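Local coordinates for protein formiminoglutamase (Trypanosoma cruzi, PDB 4MYK) that hydrolyses formiminoglutamate as an arginase-like manganese metalloenzyme of the arginase/deacetylase fold, at residues 29-34 against 80-85; 18-23 against 67-72; 114-119 against 275-280. The protein carries 1 engineered substitution. One frame throughout, in Å; residues are numbered along the deposited sequence.

Contact 1 (29-34 against 80-85)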
loop_
_atom_site.group_PDB
_atom_site.type_symbol
_atom_site.label_atom_id
_atom_site.label_comp_id
_atom_site.label_asym_id
_atom_site.label_seq_id
_atom_site.Cartn_x
_atom_site.Cartn_y
_atom_site.Cartn_z
ATOM N N ASP A 29 -30.204 15.141 22.171
ATOM C CA ASP A 29 -30.713 13.777 22.135
ATOM C C ASP A 29 -29.755 12.802 21.439
ATOM O O ASP A 29 -29.919 11.588 21.517
ATOM C CB ASP A 29 -32.101 13.770 21.484
ATOM C CG ASP A 29 -33.147 14.489 22.342
ATOM O OD1 ASP A 29 -33.232 14.192 23.556
ATOM O OD2 ASP A 29 -33.872 15.352 21.808
ATOM N N ALA A 30 -28.746 13.350 20.773
ATOM C CA ALA A 30 -27.723 12.542 20.118
ATOM C C ALA A 30 -26.698 11.992 21.112
ATOM O O ALA A 30 -26.220 12.712 21.995
ATOM C CB ALA A 30 -27.025 13.349 19.040
ATOM N N ASP A 31 -26.365 10.712 20.955
ATOM C CA ASP A 31 -25.312 10.077 21.743
ATOM C C ASP A 31 -23.957 10.635 21.322
ATOM O O ASP A 31 -23.066 10.845 22.148
ATOM C CB ASP A 31 -25.334 8.566 21.530
ATOM C CG ASP A 31 -26.667 7.942 21.902
ATOM O OD1 ASP A 31 -26.988 7.920 23.105
ATOM O OD2 ASP A 31 -27.383 7.455 20.997
ATOM N N ILE A 32 -23.819 10.882 20.026
ATOM C CA ILE A 32 -22.561 11.347 19.474
ATOM C C ILE A 32 -22.808 12.618 18.694
ATOM O O ILE A 32 -23.753 12.692 17.895
ATOM C CB ILE A 32 -21.926 10.281 18.538
ATOM C CG1 ILE A 32 -21.573 9.011 19.326
ATOM C CG2 ILE A 32 -20.699 10.853 17.798
ATOM C CD1 ILE A 32 -21.424 7.770 18.464
ATOM N N VAL A 33 -21.960 13.616 18.926
ATOM C CA VAL A 33 -22.067 14.877 18.199
ATOM C C VAL A 33 -20.810 15.218 17.377
ATOM O O VAL A 33 -19.701 15.268 17.908
ATOM C CB VAL A 33 -22.509 16.030 19.139
ATOM C CG1 VAL A 33 -22.446 17.380 18.430
ATOM C CG2 VAL A 33 -23.927 15.755 19.652
ATOM N N ILE A 34 -21.017 15.420 16.073
ATOM C CA ILE A 34 -19.963 15.768 15.118
ATOM C C ILE A 34 -19.801 17.287 14.972
ATOM O O ILE A 34 -20.760 18.009 14.700
ATOM C CB ILE A 34 -20.250 15.177 13.714
ATOM C CG1 ILE A 34 -20.363 13.655 13.768
ATOM C CG2 ILE A 34 -19.179 15.595 12.727
ATOM C CD1 ILE A 34 -21.000 13.063 12.531
ATOM N N HIS A 80 -29.240 1.476 17.082
ATOM C CA HIS A 80 -29.852 2.162 18.223
ATOM C C HIS A 80 -29.243 3.535 18.558
ATOM O O HIS A 80 -29.820 4.293 19.337
ATOM C CB HIS A 80 -29.858 1.255 19.465
ATOM C CG HIS A 80 -28.552 1.214 20.196
ATOM N ND1 HIS A 80 -27.590 0.254 19.954
ATOM C CD2 HIS A 80 -28.051 2.008 21.170
ATOM C CE1 HIS A 80 -26.553 0.463 20.745
ATOM N NE2 HIS A 80 -26.806 1.525 21.490
ATOM N N LEU A 81 -28.086 3.853 17.981
ATOM C CA LEU A 81 -27.401 5.100 18.304
ATOM C C LEU A 81 -28.013 6.245 17.524
ATOM O O LEU A 81 -28.558 6.043 16.441
ATOM C CB LEU A 81 -25.911 5.008 17.973
ATOM C CG LEU A 81 -24.986 4.204 18.886
ATOM C CD1 LEU A 81 -23.562 4.205 18.342
ATOM C CD2 LEU A 81 -25.019 4.758 20.287
ATOM N N LYS A 82 -27.933 7.449 18.084
ATOM C CA LYS A 82 -28.329 8.655 17.366
ATOM C C LYS A 82 -27.135 9.569 17.215
ATOM O O LYS A 82 -26.441 9.859 18.187
ATOM C CB LYS A 82 -29.484 9.392 18.065
ATOM C CG LYS A 82 -30.845 8.737 17.864
ATOM C CD LYS A 82 -31.890 9.376 18.742
ATOM C CE LYS A 82 -31.348 9.595 20.142
ATOM N NZ LYS A 82 -30.618 8.402 20.694
ATOM N N LEU A 83 -26.899 9.994 15.978
ATOM C CA LEU A 83 -25.837 10.929 15.657
ATOM C C LEU A 83 -26.434 12.292 15.363
ATOM O O LEU A 83 -27.569 12.399 14.901
ATOM C CB LEU A 83 -25.063 10.455 14.428
ATOM C CG LEU A 83 -23.877 9.515 14.605
ATOM C CD1 LEU A 83 -24.090 8.575 15.782
ATOM C CD2 LEU A 83 -23.642 8.746 13.313
ATOM N N TYR A 84 -25.656 13.335 15.619
ATOM C CA TYR A 84 -26.059 14.691 15.262
ATOM C C TYR A 84 -24.852 15.439 14.759
ATOM O O TYR A 84 -23.762 15.322 15.313
ATOM C CB TYR A 84 -26.669 15.429 16.451
ATOM C CG TYR A 84 -27.359 16.714 16.079
ATOM C CD1 TYR A 84 -26.683 17.932 16.129
ATOM C CD2 TYR A 84 -28.692 16.719 15.676
ATOM C CE1 TYR A 84 -27.321 19.125 15.793
ATOM C CE2 TYR A 84 -29.335 17.905 15.340
ATOM C CZ TYR A 84 -28.643 19.102 15.401
ATOM O OH TYR A 84 -29.273 20.277 15.065
ATOM N N ASP A 85 -25.061 16.201 13.697
ATOM C CA ASP A 85 -23.999 16.958 13.063
ATOM C C ASP A 85 -24.216 18.415 13.434
ATOM O O ASP A 85 -25.093 19.082 12.885
ATOM C CB ASP A 85 -24.087 16.739 11.554
ATOM C CG ASP A 85 -22.948 17.365 10.798
ATOM O OD1 ASP A 85 -22.155 18.116 11.399
ATOM O OD2 ASP A 85 -22.859 17.119 9.578
#
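Asp-31 and Lys-82 hold each other by backbone and side chain just before two parallel strands begin. Among the polar contacts, Asp-31 OD2 accepts Lys-82 N at 3.0 Å, nearly straight, on its anti lone pair; in return Asp-31 N gives a more bent bond to Lys-82 O at 2.9 Å. Lys-82 NZ lies 3.4 Å from Asp-31 OD2, a long, weak salt bridge, and the position of the lysine end is doubtful. Aspartate suits this spot, since its short carboxylate reaches the Lys-82 N-H, with the ammonium at most a weak second partner.

Regular parallel pairing follows, with Tyr-84 N to Ile-32 O at 3.0 Å and Ile-34 N to Tyr-84 O at 2.8 Å.

Of the apolar contacts, Ile-32 and Leu-83 lie side by side, their CD1 atoms 3.9 Å apart. On the Tyr-84 side, Ala-30, with nothing beyond CB, comes to 3.3 Å from Tyr-84 CB.

Helix 290-306 covers the Ile-32 and Ile-34 face through Phe-306 and Phe-299, and Asp-85 turns its carboxylate to Arg-60 and Gly-87 N. Strand 83-88 is outermost within this chain, and strand 32-37 pairs on its other edge with strand 114-119.

Contact 2 (18-23 against 67-72); sequences LLSLFS and GSVNNL
Val-69 presents one methyl to Leu-21 and Ser-20, and that methyl carries most of the side-chain contact between segments 18-23 and 67-72. From CB the valine branches in two. CG1 stands beside the backbone N and anti to the carbonyl carbon (chi1 -56°), which sends it across to the other segment. There it meets the fork of Leu-21 rather than a single tip: Leu-21 CG lies 3.7 Å from Val-69 CG1, with CD2 at 3.8 Å and CD1 at 3.9 Å, and the valine and leucine run antiparallel past one another. The same CG1 also meets Ser-20 OG at 3.5 Å, while Leu-18 N approaches it at 4.0 Å. CG2, the other branch, reaches none of the residues of segment 18-23. A beta-branched residue fits here because its methyl projects close to the main chain, filling the short distance to the leucine.

At the other end Gly-67 passes close to Leu-18, their CA atoms 5.4 Å apart. The positive phi (91°) is easy for glycine, and a beta carbon here would run into Leu-18 CD1. Leu-18 itself packs on Leu-83 and on Val-296 and Tyr-300 of helix 290-306.

Ser-20 OG bonds to Arg-17 O, so its polar need is met by the preceding backbone while it lies against a methyl. Between the side chains the fit is thus aliphatic, with little directional bonding; backbone bonds of Val-69 to Pro-16 and of Leu-21 to Leu-83 hold the two segments in place from outside.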
loop_
_atom_site.group_PDB
_atom_site.type_symbol
_atom_site.label_atom_id
_atom_site.label_comp_id
_atom_site.label_asym_id
_atom_site.label_seq_id
_atom_site.Cartn_x
_atom_site.Cartn_y
_atom_site.Cartn_z
ATOM N N LEU A 18 -24.685 5.015 7.869
ATOM C CA LEU A 18 -24.478 6.003 8.930
ATOM C C LEU A 18 -25.501 7.120 8.889
ATOM O O LEU A 18 -25.965 7.578 9.931
ATOM C CB LEU A 18 -23.058 6.582 8.883
ATOM C CG LEU A 18 -21.941 5.715 9.475
ATOM C CD1 LEU A 18 -20.595 6.096 8.890
ATOM C CD2 LEU A 18 -21.924 5.822 10.989
ATOM N N LEU A 19 -25.849 7.555 7.683
ATOM C CA LEU A 19 -26.859 8.598 7.499
ATOM C C LEU A 19 -28.165 8.337 8.281
ATOM O O LEU A 19 -28.760 9.264 8.837
ATOM C CB LEU A 19 -27.149 8.784 6.012
ATOM C CG LEU A 19 -27.993 9.993 5.633
ATOM C CD1 LEU A 19 -27.445 11.224 6.323
ATOM C CD2 LEU A 19 -28.005 10.169 4.134
ATOM N N SER A 20 -28.585 7.077 8.357
ATOM C CA SER A 20 -29.836 6.707 9.039
ATOM C C SER A 20 -29.832 6.881 10.568
ATOM O O SER A 20 -30.890 6.863 11.201
ATOM C CB SER A 20 -30.217 5.270 8.692
ATOM O OG SER A 20 -29.228 4.373 9.158
ATOM N N LEU A 21 -28.649 7.042 11.156
ATOM C CA LEU A 21 -28.525 7.208 12.603
ATOM C C LEU A 21 -28.715 8.668 13.011
ATOM O O LEU A 21 -28.870 8.975 14.195
ATOM C CB LEU A 21 -27.164 6.695 13.084
ATOM C CG LEU A 21 -26.824 5.250 12.712
ATOM C CD1 LEU A 21 -25.378 4.936 13.024
ATOM C CD2 LEU A 21 -27.758 4.306 13.434
ATOM N N PHE A 22 -28.696 9.559 12.015
ATOM C CA PHE A 22 -28.957 10.985 12.217
ATOM C C PHE A 22 -30.461 11.268 12.331
ATOM O O PHE A 22 -31.031 12.032 11.555
ATOM C CB PHE A 22 -28.345 11.795 11.075
ATOM C CG PHE A 22 -26.845 11.890 11.138
ATOM C CD1 PHE A 22 -26.053 10.932 10.532
ATOM C CD2 PHE A 22 -26.227 12.940 11.809
ATOM C CE1 PHE A 22 -24.662 11.016 10.591
ATOM C CE2 PHE A 22 -24.848 13.033 11.874
ATOM C CZ PHE A 22 -24.062 12.066 11.267
ATOM N N SER A 23 -31.085 10.630 13.312
ATOM C CA SER A 23 -32.522 10.719 13.542
ATOM C C SER A 23 -32.816 11.602 14.760
ATOM O O SER A 23 -33.971 11.908 15.059
ATOM C CB SER A 23 -33.088 9.318 13.761
ATOM O OG SER A 23 -32.407 8.667 14.821
ATOM N N GLY A 67 -20.947 3.076 5.449
ATOM C CA GLY A 67 -21.013 2.423 6.749
ATOM C C GLY A 67 -22.308 1.734 7.143
ATOM O O GLY A 67 -23.154 2.341 7.785
ATOM N N SER A 68 -22.455 0.461 6.800
ATOM C CA SER A 68 -23.644 -0.276 7.198
ATOM C C SER A 68 -23.823 -0.272 8.718
ATOM O O SER A 68 -22.943 -0.725 9.448
ATOM C CB SER A 68 -23.584 -1.713 6.671
ATOM O OG SER A 68 -23.476 -1.732 5.257
ATOM N N VAL A 69 -24.963 0.241 9.190
ATOM C CA VAL A 69 -25.245 0.306 10.633
ATOM C C VAL A 69 -25.233 -1.070 11.307
ATOM O O VAL A 69 -24.802 -1.203 12.453
ATOM C CB VAL A 69 -26.573 1.028 10.938
ATOM C CG1 VAL A 69 -26.557 2.414 10.324
ATOM C CG2 VAL A 69 -27.750 0.234 10.414
ATOM N N ASN A 70 -25.697 -2.096 10.600
ATOM C CA ASN A 70 -25.508 -3.449 11.098
ATOM C C ASN A 70 -24.406 -4.149 10.338
ATOM O O ASN A 70 -24.536 -4.418 9.143
ATOM C CB ASN A 70 -26.790 -4.262 11.027
ATOM C CG ASN A 70 -26.714 -5.540 11.844
ATOM O OD1 ASN A 70 -25.730 -5.798 12.543
ATOM N ND2 ASN A 70 -27.766 -6.344 11.764
ATOM N N ASN A 71 -23.313 -4.418 11.044
ATOM C CA ASN A 71 -22.136 -5.029 10.464
ATOM C C ASN A 71 -22.077 -6.482 10.899
ATOM O O ASN A 71 -21.864 -6.782 12.073
ATOM C CB ASN A 71 -20.883 -4.285 10.925
ATOM C CG ASN A 71 -19.610 -4.833 10.299
ATOM O OD1 ASN A 71 -19.394 -6.041 10.253
ATOM N ND2 ASN A 71 -18.755 -3.938 9.821
ATOM N N LEU A 72 -22.265 -7.386 9.951
ATOM C CA LEU A 72 -22.363 -8.794 10.291
ATOM C C LEU A 72 -21.032 -9.494 10.271
ATOM O O LEU A 72 -20.936 -10.671 10.604
ATOM C CB LEU A 72 -23.347 -9.495 9.373
ATOM C CG LEU A 72 -24.764 -9.308 9.907
ATOM C CD1 LEU A 72 -25.731 -9.074 8.767
ATOM C CD2 LEU A 72 -25.173 -10.492 10.790
#

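Contact 3 (114-119 against 275-280); sequences FPFVIG and MMMDMS
Phe-116 and Met-277 share one face of two parallel strands, ring and thioether running alongside in the same direction. Both leave the backbone with CG anti to N (chi1 169° for Phe-116, 164° for Met-277), and the extended methionine follows the rim of the ring, its SD in the ring plane and 5.0 Å from the Phe-116 centroid. Met-279 comes in aslant and bends at chi3; its SD lies at the ring edge, 5.5 Å from the Phe-116 centroid, and its CE packs as a methyl 3.5 Å from Phe-116 CZ. Both sulfurs make Met-aromatic contacts, flexible thioethers moulded to a rigid ring.

Phe-114 instead turns its ring onto the neighbouring backbone: Met-276 CA sits over one face, 3.7 Å from the centroid, a CH-pi contact. On the other side of the sheet the proline ring stands across the methionine chain, Pro-115 CD and Met-276 CB 3.6 Å apart.

Four backbone bonds, from Met-277 N to Pro-115 O through Gly-119 N to Met-279 O, fix the register. The buried Asp-278 carboxylate is held by Ser-234, Asn-128 and Ser-125, about 9 Å from a bound manganese. Helix 290-306 covers the Phe-114 and Phe-116 face, helices 94-110 and 125-135 the Val-117 and Met-276 side: the layered core of the arginase/deacetylase alpha/beta fold.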
loop_
_atom_site.group_PDB
_atom_site.type_symbol
_atom_site.label_atom_id
_atom_site.label_comp_id
_atom_site.label_asym_id
_atom_site.label_seq_id
_atom_site.Cartn_x
_atom_site.Cartn_y
_atom_site.Cartn_z
ATOM N N PHE A 114 -21.117 12.533 23.534
ATOM C CA PHE A 114 -19.758 12.285 23.043
ATOM C C PHE A 114 -19.422 13.149 21.827
ATOM O O PHE A 114 -20.029 12.998 20.759
ATOM C CB PHE A 114 -19.558 10.800 22.716
ATOM C CG PHE A 114 -18.150 10.444 22.310
ATOM C CD1 PHE A 114 -17.685 10.723 21.039
ATOM C CD2 PHE A 114 -17.301 9.811 23.201
ATOM C CE1 PHE A 114 -16.401 10.395 20.673
ATOM C CE2 PHE A 114 -16.017 9.474 22.840
ATOM C CZ PHE A 114 -15.566 9.768 21.574
ATOM N N PRO A 115 -18.437 14.050 21.983
ATOM C CA PRO A 115 -18.007 14.934 20.899
ATOM C C PRO A 115 -16.976 14.267 19.975
ATOM O O PRO A 115 -15.969 13.720 20.448
ATOM C CB PRO A 115 -17.337 16.097 21.644
ATOM C CG PRO A 115 -17.191 15.651 23.075
ATOM C CD PRO A 115 -17.575 14.210 23.161
ATOM N N PHE A 116 -17.232 14.313 18.668
ATOM C CA PHE A 116 -16.229 13.928 17.674
ATOM C C PHE A 116 -15.932 15.134 16.793
ATOM O O PHE A 116 -16.839 15.685 16.149
ATOM C CB PHE A 116 -16.709 12.748 16.821
ATOM C CG PHE A 116 -15.846 12.479 15.608
ATOM C CD1 PHE A 116 -14.752 11.633 15.691
ATOM C CD2 PHE A 116 -16.138 13.066 14.379
ATOM C CE1 PHE A 116 -13.961 11.382 14.571
ATOM C CE2 PHE A 116 -15.354 12.814 13.258
ATOM C CZ PHE A 116 -14.267 11.972 13.359
ATOM N N VAL A 117 -14.673 15.557 16.774
ATOM C CA VAL A 117 -14.301 16.770 16.056
ATOM C C VAL A 117 -13.517 16.424 14.802
ATOM O O VAL A 117 -12.446 15.822 14.872
ATOM C CB VAL A 117 -13.470 17.724 16.941
ATOM C CG1 VAL A 117 -13.210 19.051 16.209
ATOM C CG2 VAL A 117 -14.172 17.969 18.280
ATOM N N ILE A 118 -14.060 16.792 13.650
ATOM C CA ILE A 118 -13.376 16.537 12.391
ATOM C C ILE A 118 -12.677 17.803 11.908
ATOM O O ILE A 118 -13.299 18.856 11.797
ATOM C CB ILE A 118 -14.330 15.981 11.302
ATOM C CG1 ILE A 118 -13.579 15.778 9.987
ATOM C CG2 ILE A 118 -15.552 16.879 11.112
ATOM C CD1 ILE A 118 -12.434 14.812 10.107
ATOM N N GLY A 119 -11.374 17.688 11.647
ATOM C CA GLY A 119 -10.571 18.803 11.182
ATOM C C GLY A 119 -10.159 18.676 9.719
ATOM O O GLY A 119 -10.510 17.698 9.041
ATOM N N MET A 275 -13.715 9.525 26.227
ATOM C CA MET A 275 -14.818 10.471 26.382
ATOM C C MET A 275 -14.972 11.469 25.233
ATOM O O MET A 275 -15.993 12.155 25.118
ATOM C CB MET A 275 -14.724 11.179 27.740
ATOM C CG MET A 275 -14.681 10.213 28.927
ATOM S SD MET A 275 -16.149 9.168 29.061
ATOM C CE MET A 275 -17.370 10.411 29.471
ATOM N N MET A 276 -13.960 11.550 24.385
ATOM C CA MET A 276 -14.099 12.303 23.153
ATOM C C MET A 276 -13.021 11.871 22.188
ATOM O O MET A 276 -12.102 11.150 22.545
ATOM C CB MET A 276 -14.040 13.818 23.381
ATOM C CG MET A 276 -12.637 14.406 23.443
ATOM S SD MET A 276 -12.572 16.222 23.269
ATOM C CE MET A 276 -12.744 16.396 21.490
ATOM N N MET A 277 -13.153 12.329 20.957
ATOM C CA MET A 277 -12.255 11.944 19.888
ATOM C C MET A 277 -12.119 13.104 18.923
ATOM O O MET A 277 -13.088 13.811 18.665
ATOM C CB MET A 277 -12.809 10.727 19.138
ATOM C CG MET A 277 -12.151 10.511 17.796
ATOM S SD MET A 277 -12.392 8.886 17.097
ATOM C CE MET A 277 -11.105 8.911 15.845
ATOM N N ASP A 278 -10.910 13.323 18.418
ATOM C CA ASP A 278 -10.750 14.213 17.278
ATOM C C ASP A 278 -9.898 13.538 16.211
ATOM O O ASP A 278 -9.223 12.547 16.487
ATOM C CB ASP A 278 -10.285 15.635 17.666
ATOM C CG ASP A 278 -8.772 15.753 17.897
ATOM O OD1 ASP A 278 -8.042 14.750 17.817
ATOM O OD2 ASP A 278 -8.310 16.884 18.167
ATOM N N MET A 279 -9.978 14.055 14.993
ATOM C CA MET A 279 -9.328 13.443 13.843
ATOM C C MET A 279 -8.740 14.577 13.052
ATOM O O MET A 279 -9.473 15.451 12.600
ATOM C CB MET A 279 -10.352 12.689 12.995
ATOM C CG MET A 279 -9.769 11.888 11.848
ATOM S SD MET A 279 -11.042 10.968 10.933
ATOM C CE MET A 279 -11.666 9.893 12.235
ATOM N N SER A 280 -7.420 14.568 12.896
ATOM C CA SER A 280 -6.699 15.719 12.357
ATOM C C SER A 280 -5.973 15.423 11.064
ATOM O O SER A 280 -5.605 14.285 10.811
ATOM C CB SER A 280 -5.668 16.221 13.375
ATOM O OG SER A 280 -6.285 16.954 14.409
HETATM O O HOH W 1 -9.011 15.595 9.591
#

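Contacts 1 and 3 belong to one parallel eight-stranded sheet, whose order at this end is 83-88, 32-37, 114-119, 274-280; their centres lie 13 Å apart, joined by Val-33 pairing with Phe-114 and Phe-116. Contact 2 lies outside the main parallel sheet, 12 Å from contact 1 between centres, and meets it where Leu-83 N approaches Leu-21 O and Phe-22 packs on Ile-34. Along the chain the segments come in the order 18-23, 29-34, 67-72, 80-85, and the N-terminal segment packs beside the edge strand; contact 3 comes later. The series runs from the periphery, where contact 2 borders a second subunit, to the sheet centre near the manganese site.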